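Local coordinates for protein intradiol ring-cleavage dioxygenase (Streptomyces sp. SirexAA-E, PDB 4ILV) that probably uses a ferric iron centre to cleave catechol-type aromatic rings between their two hydroxyl-bearing carbons with molecular oxygen, at residues 77-85 / 132-140. Sequence-based numbering, arbitrary orientation.
Sequences KPLTGVLLD and HVKAQAPGR. With FE (Fe (III) ion), chain C.
Leu84 and Ala135 meet at the tightest apolar point: the CD2 methyl of Leu84 sits over the small side chain of Ala135, 3.6 Å from its CB. With CG anti to the carbonyl carbon (chi1 -64°) and CD1 extended onward (chi2 168°), CD2 is the branch turned to Ala135, and it also touches Val133 CG2 at 4.2 Å. On the opposite face Leu83, Asp85, Lys134 and Gln136 meet at their bases, alongside one another, with CB of Leu83 4.4 Å from CB of Gln136. Backbone hydrogen bonds define the pairing: Leu83 N to Gln136 O (2.9 Å) and its return bond, then two between Asp85 and Lys134, with Leu84-Ala135 the non-hydrogen-bonded pair between. The segments' N-to-C directions lie 164° apart, close to antiparallel. They are the two central strands of an antiparallel four-stranded sheet in the beta-sandwich core of intradiol dioxygenases. At one end of strand 130-136, His132 NE2 binds the ferric ion at 2.3 Å, together with Tyr95, Tyr124 and His130. At the other, Val82 CG1 rests 3.6 Å from Gln136 O, and CD of Pro138 3.7 Å from Gly81 O. Pro138 belongs to a type II turn, Ala137 to Arg140, braced by Gln136: NE2 donates to Arg140 O at 2.8 Å, the acceptor lying in the side-chain amide plane.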
loop_
_atom_site.group_PDB
_atom_site.type_symbol
_atom_site.label_atom_id
_atom_site.label_comp_id
_atom_site.label_asym_id
_atom_site.label_seq_id
_atom_site.Cartn_x
_atom_site.Cartn_y
_atom_site.Cartn_z
ATOM N N LYS A 77 1.983 19.460 -5.295
ATOM C CA LYS A 77 1.954 19.967 -3.939
ATOM C C LYS A 77 1.299 18.931 -3.035
ATOM O O LYS A 77 0.388 18.226 -3.461
ATOM C CB LYS A 77 1.219 21.308 -3.879
ATOM C CG LYS A 77 2.035 22.464 -4.440
ATOM C CD LYS A 77 1.454 23.818 -4.052
ATOM C CE LYS A 77 0.559 24.386 -5.147
ATOM N NZ LYS A 77 0.031 25.742 -4.805
ATOM N N PRO A 78 1.767 18.838 -1.783
ATOM C CA PRO A 78 1.286 17.790 -0.881
ATOM C C PRO A 78 -0.211 17.934 -0.616
ATOM O O PRO A 78 -0.712 19.056 -0.562
ATOM C CB PRO A 78 2.078 18.042 0.405
ATOM C CG PRO A 78 3.218 18.910 0.019
ATOM C CD PRO A 78 2.724 19.741 -1.122
ATOM N N LEU A 79 -0.913 16.813 -0.461
ATOM C CA LEU A 79 -2.346 16.848 -0.166
ATOM C C LEU A 79 -2.632 16.394 1.256
ATOM O O LEU A 79 -2.201 15.315 1.682
ATOM C CB LEU A 79 -3.122 15.957 -1.132
ATOM C CG LEU A 79 -3.340 16.463 -2.550
ATOM C CD1 LEU A 79 -4.031 15.393 -3.382
ATOM C CD2 LEU A 79 -4.158 17.752 -2.517
ATOM N N THR A 80 -3.394 17.204 1.972
ATOM C CA THR A 80 -3.687 16.938 3.369
ATOM C C THR A 80 -5.049 16.231 3.506
ATOM O O THR A 80 -5.935 16.396 2.669
ATOM C CB THR A 80 -3.654 18.253 4.187
ATOM O OG1 THR A 80 -3.573 17.959 5.585
ATOM C CG2 THR A 80 -4.883 19.101 3.900
ATOM N N GLY A 81 -5.199 15.411 4.542
ATOM C CA GLY A 81 -6.464 14.748 4.797
ATOM C C GLY A 81 -6.847 13.667 3.797
ATOM O O GLY A 81 -8.014 13.297 3.686
ATOM N N VAL A 82 -5.875 13.146 3.063
ATOM C CA VAL A 82 -6.174 12.057 2.141
ATOM C C VAL A 82 -6.319 10.763 2.916
ATOM O O VAL A 82 -5.463 10.439 3.733
ATOM C CB VAL A 82 -5.080 11.886 1.088
ATOM C CG1 VAL A 82 -5.388 10.682 0.184
ATOM C CG2 VAL A 82 -4.921 13.181 0.278
ATOM N N LEU A 83 -7.400 10.029 2.655
ATOM C CA LEU A 83 -7.607 8.700 3.239
ATOM C C LEU A 83 -6.803 7.636 2.476
ATOM O O LEU A 83 -6.933 7.499 1.261
ATOM C CB LEU A 83 -9.104 8.367 3.238
ATOM C CG LEU A 83 -9.665 7.023 3.737
ATOM C CD1 LEU A 83 -9.538 5.878 2.738
ATOM C CD2 LEU A 83 -9.059 6.650 5.081
ATOM N N LEU A 84 -5.950 6.903 3.193
ATOM C CA LEU A 84 -5.246 5.754 2.637
ATOM C C LEU A 84 -5.626 4.483 3.409
ATOM O O LEU A 84 -5.382 4.390 4.601
ATOM C CB LEU A 84 -3.737 5.965 2.711
ATOM C CG LEU A 84 -3.225 7.141 1.869
ATOM C CD1 LEU A 84 -1.793 7.446 2.235
ATOM C CD2 LEU A 84 -3.329 6.781 0.393
ATOM N N ASP A 85 -6.219 3.524 2.717
ATOM C CA ASP A 85 -6.748 2.318 3.338
ATOM C C ASP A 85 -5.985 1.135 2.762
ATOM O O ASP A 85 -6.172 0.783 1.600
ATOM C CB ASP A 85 -8.245 2.222 3.029
ATOM C CG ASP A 85 -8.954 1.077 3.777
ATOM O OD1 ASP A 85 -8.377 0.516 4.735
ATOM O OD2 ASP A 85 -10.108 0.754 3.406
ATOM N N HIS A 132 -2.321 -3.912 -1.217
ATOM C CA HIS A 132 -3.460 -3.196 -1.775
ATOM C C HIS A 132 -3.660 -1.847 -1.091
ATOM O O HIS A 132 -3.405 -1.714 0.097
ATOM C CB HIS A 132 -4.740 -4.002 -1.606
ATOM C CG HIS A 132 -4.793 -5.257 -2.417
ATOM N ND1 HIS A 132 -5.280 -5.287 -3.705
ATOM C CD2 HIS A 132 -4.458 -6.536 -2.109
ATOM C CE1 HIS A 132 -5.224 -6.527 -4.165
ATOM N NE2 HIS A 132 -4.718 -7.298 -3.221
ATOM N N VAL A 133 -4.141 -0.858 -1.835
ATOM C CA VAL A 133 -4.437 0.443 -1.246
ATOM C C VAL A 133 -5.586 1.162 -1.961
ATOM O O VAL A 133 -5.687 1.153 -3.199
ATOM C CB VAL A 133 -3.168 1.348 -1.181
ATOM C CG1 VAL A 133 -2.616 1.635 -2.594
ATOM C CG2 VAL A 133 -3.461 2.668 -0.434
ATOM N N LYS A 134 -6.469 1.764 -1.171
ATOM C CA LYS A 134 -7.458 2.701 -1.697
ATOM C C LYS A 134 -7.117 4.101 -1.190
ATOM O O LYS A 134 -6.921 4.283 0.008
ATOM C CB LYS A 134 -8.868 2.326 -1.242
ATOM C CG LYS A 134 -9.440 1.125 -1.958
ATOM C CD LYS A 134 -10.753 0.709 -1.345
ATOM C CE LYS A 134 -11.321 -0.496 -2.059
ATOM N NZ LYS A 134 -11.942 -0.098 -3.352
ATOM N N ALA A 135 -7.055 5.076 -2.099
ATOM C CA ALA A 135 -6.746 6.459 -1.748
ATOM C C ALA A 135 -7.923 7.363 -2.079
ATOM O O ALA A 135 -8.484 7.287 -3.174
ATOM C CB ALA A 135 -5.488 6.947 -2.507
ATOM N N GLN A 136 -8.302 8.224 -1.140
ATOM C CA GLN A 136 -9.393 9.145 -1.400
ATOM C C GLN A 136 -9.110 10.517 -0.820
ATOM O O GLN A 136 -9.031 10.679 0.398
ATOM C CB GLN A 136 -10.714 8.605 -0.842
ATOM C CG GLN A 136 -11.933 9.435 -1.240
ATOM C CD GLN A 136 -13.231 8.888 -0.680
ATOM O OE1 GLN A 136 -13.245 8.238 0.367
ATOM N NE2 GLN A 136 -14.334 9.143 -1.379
ATOM N N ALA A 137 -8.946 11.491 -1.708
ATOM C CA ALA A 137 -8.836 12.887 -1.329
ATOM C C ALA A 137 -10.224 13.366 -0.903
ATOM O O ALA A 137 -11.230 12.890 -1.431
ATOM C CB ALA A 137 -8.333 13.707 -2.511
ATOM N N PRO A 138 -10.283 14.297 0.061
ATOM C CA PRO A 138 -11.560 14.776 0.594
ATOM C C PRO A 138 -12.513 15.227 -0.505
ATOM O O PRO A 138 -12.166 16.109 -1.299
ATOM C CB PRO A 138 -11.156 15.969 1.473
ATOM C CG PRO A 138 -9.767 16.316 1.063
ATOM C CD PRO A 138 -9.145 15.036 0.631
ATOM N N GLY A 139 -13.685 14.601 -0.564
ATOM C CA GLY A 139 -14.724 14.982 -1.506
ATOM C C GLY A 139 -14.503 14.484 -2.918
ATOM O O GLY A 139 -15.173 14.916 -3.850
ATOM N N ARG A 140 -13.549 13.580 -3.079
ATOM C CA ARG A 140 -13.222 13.042 -4.394
ATOM C C ARG A 140 -13.516 11.538 -4.475
ATOM O O ARG A 140 -13.673 10.876 -3.448
ATOM C CB ARG A 140 -11.750 13.339 -4.723
ATOM C CG ARG A 140 -11.417 14.829 -4.740
ATOM C CD ARG A 140 -12.220 15.523 -5.834
ATOM N NE ARG A 140 -12.008 14.870 -7.125
ATOM C CZ ARG A 140 -12.574 15.251 -8.266
ATOM N NH1 ARG A 140 -12.317 14.592 -9.389
ATOM N NH2 ARG A 140 -13.399 16.289 -8.284
HETATM FE FE FE C . -4.195 -9.493 -3.331
#